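Local atomic coordinates of probable Zn binding protein (Lactobacillus acidophilus, PDB entry 3Q69), a protein that probably binds mucus and possibly zinc, and may help the bacterium attach to mucus through domains such as this MucBP domain. Residues V83-S87 / K88-D92. Numbering follows the deposited sequence.
Sequences VTVDS and KNFLD
The carboxylate of Asp-86 reaches over the start of the loop to Asn-89, three residues on, and its OD1 lies 2.8 Å from Asn-89 ND2. The amide comes to OD1 on the syn side, somewhat out of the carboxylate plane, and the two flat groups are turned 70° against each other. OD1 in turn sits off the amide plane, in keeping with a bent bond, 130° at the hydrogen. Asp-86 takes a chi1 of 42°, placing CG between its own N and carbonyl carbon, and this brings OD1 also within a weak bond of the Asn-89 backbone N, 3.0 Å away. A short acidic side chain suits the end of a strand here, because one carboxylate oxygen can accept from both the backbone N and the side-chain ND2 of Asn-89, where the next turn begins.

The backbone supports the bend with weak bonds, one from Asn-89 N to Asp-86 O and another from Phe-90 N to Ser-87 O. A water bridges the two limbs, accepting from Asp-86 N at 3.1 Å and donating to Asn-89 O at 2.7 Å. From Asn-89 the chain continues into a type I beta turn that ends at Asp-92.

The Phe-90 ring, its CG anti to the backbone N, lies obliquely against Val-85 of the strand, whose CG1 is 3.7 Å from Phe-90 CD2. Both are buried, as befits a branched aliphatic residue and an aromatic one.

The contact forms the exit from strand 77-86 into the loop leading to strand 96-104 of this Muc B2-like domain. Lys-88 NZ donates a hydrogen bond to Ser-52 O, Val-85 is backbone hydrogen-bonded to Leu-56 of the antiparallel strand 55-64, and Phe-90 packs on Arg-7 and Gln-9 of strand 2-19 and Gln-37 of strand 27-42.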
loop_
_atom_site.group_PDB
_atom_site.type_symbol
_atom_site.label_atom_id
_atom_site.label_comp_id
_atom_site.label_asym_id
_atom_site.label_seq_id
_atom_site.Cartn_x
_atom_site.Cartn_y
_atom_site.Cartn_z
ATOM N N VAL A 83 -0.908 -7.047 0.513
ATOM C CA VAL A 83 -1.918 -6.359 -0.279
ATOM C C VAL A 83 -2.101 -7.086 -1.599
ATOM O O VAL A 83 -1.134 -7.409 -2.264
ATOM C CB VAL A 83 -1.515 -4.890 -0.559
ATOM C CG1 VAL A 83 -2.461 -4.252 -1.538
ATOM C CG2 VAL A 83 -1.498 -4.127 0.721
ATOM N N THR A 84 -3.349 -7.359 -1.950
ATOM C CA THR A 84 -3.669 -8.043 -3.184
ATOM C C THR A 84 -4.575 -7.185 -4.054
ATOM O O THR A 84 -5.483 -6.498 -3.570
ATOM C CB THR A 84 -4.370 -9.393 -2.928
ATOM O OG1 THR A 84 -3.454 -10.295 -2.297
ATOM C CG2 THR A 84 -4.796 -10.025 -4.263
ATOM N N VAL A 85 -4.297 -7.225 -5.350
ATOM C CA VAL A 85 -5.067 -6.486 -6.331
ATOM C C VAL A 85 -5.406 -7.516 -7.389
ATOM O O VAL A 85 -4.540 -8.245 -7.852
ATOM C CB VAL A 85 -4.241 -5.373 -7.000
ATOM C CG1 VAL A 85 -5.031 -4.794 -8.210
ATOM C CG2 VAL A 85 -3.919 -4.297 -6.011
ATOM N N ASP A 86 -6.670 -7.591 -7.758
ATOM C CA ASP A 86 -7.106 -8.546 -8.765
ATOM C C ASP A 86 -7.828 -7.798 -9.878
ATOM O O ASP A 86 -8.222 -6.626 -9.741
ATOM C CB ASP A 86 -8.025 -9.601 -8.141
ATOM C CG ASP A 86 -9.017 -8.995 -7.176
ATOM O OD1 ASP A 86 -9.787 -8.102 -7.593
ATOM O OD2 ASP A 86 -9.025 -9.398 -5.994
ATOM N N SER A 87 -7.992 -8.479 -10.999
ATOM C CA SER A 87 -8.647 -7.866 -12.140
ATOM C C SER A 87 -10.066 -7.337 -11.878
ATOM O O SER A 87 -10.424 -6.255 -12.343
ATOM C CB SER A 87 -8.677 -8.863 -13.280
ATOM O OG SER A 87 -9.136 -8.257 -14.466
ATOM N N LYS A 88 -10.863 -8.088 -11.122
ATOM C CA LYS A 88 -12.249 -7.712 -10.817
ATOM C C LYS A 88 -12.458 -6.500 -9.932
ATOM O O LYS A 88 -13.545 -5.925 -9.922
ATOM C CB LYS A 88 -13.011 -8.887 -10.190
ATOM C CG LYS A 88 -13.702 -9.804 -11.207
ATOM C CD LYS A 88 -12.822 -10.993 -11.582
ATOM C CE LYS A 88 -12.775 -12.030 -10.452
ATOM N NZ LYS A 88 -12.183 -13.303 -10.927
ATOM N N ASN A 89 -11.439 -6.113 -9.180
ATOM C CA ASN A 89 -11.558 -4.966 -8.288
ATOM C C ASN A 89 -10.294 -4.135 -8.461
ATOM O O ASN A 89 -9.794 -3.523 -7.507
ATOM C CB ASN A 89 -11.686 -5.445 -6.832
ATOM C CG ASN A 89 -12.751 -6.536 -6.657
ATOM O OD1 ASN A 89 -13.947 -6.291 -6.829
ATOM N ND2 ASN A 89 -12.310 -7.745 -6.321
ATOM N N PHE A 90 -9.796 -4.092 -9.692
ATOM C CA PHE A 90 -8.561 -3.363 -9.965
ATOM C C PHE A 90 -8.585 -1.885 -9.582
ATOM O O PHE A 90 -7.631 -1.369 -8.987
ATOM C CB PHE A 90 -8.177 -3.489 -11.444
ATOM C CG PHE A 90 -6.757 -3.097 -11.724
ATOM C CD1 PHE A 90 -6.406 -1.752 -11.880
ATOM C CD2 PHE A 90 -5.763 -4.064 -11.784
ATOM C CE1 PHE A 90 -5.092 -1.379 -12.076
ATOM C CE2 PHE A 90 -4.418 -3.700 -11.982
ATOM C CZ PHE A 90 -4.089 -2.354 -12.130
ATOM N N LEU A 91 -9.688 -1.212 -9.893
ATOM C CA LEU A 91 -9.813 0.227 -9.636
ATOM C C LEU A 91 -10.204 0.643 -8.221
ATOM O O LEU A 91 -10.731 1.742 -8.028
ATOM C CB LEU A 91 -10.833 0.846 -10.606
ATOM C CG LEU A 91 -10.633 0.633 -12.106
ATOM C CD1 LEU A 91 -11.966 0.789 -12.833
ATOM C CD2 LEU A 91 -9.603 1.630 -12.635
ATOM N N ASP A 92 -9.956 -0.207 -7.230
ATOM C CA ASP A 92 -10.325 0.133 -5.862
ATOM C C ASP A 92 -9.138 0.441 -4.951
ATOM O O ASP A 92 -8.286 -0.401 -4.721
ATOM C CB ASP A 92 -11.164 -0.995 -5.265
ATOM C CG ASP A 92 -12.484 -1.191 -6.001
ATOM O OD1 ASP A 92 -13.260 -0.222 -6.104
ATOM O OD2 ASP A 92 -12.750 -2.315 -6.475
HETATM O O HOH W 1 -7.928 -5.153 -6.391
#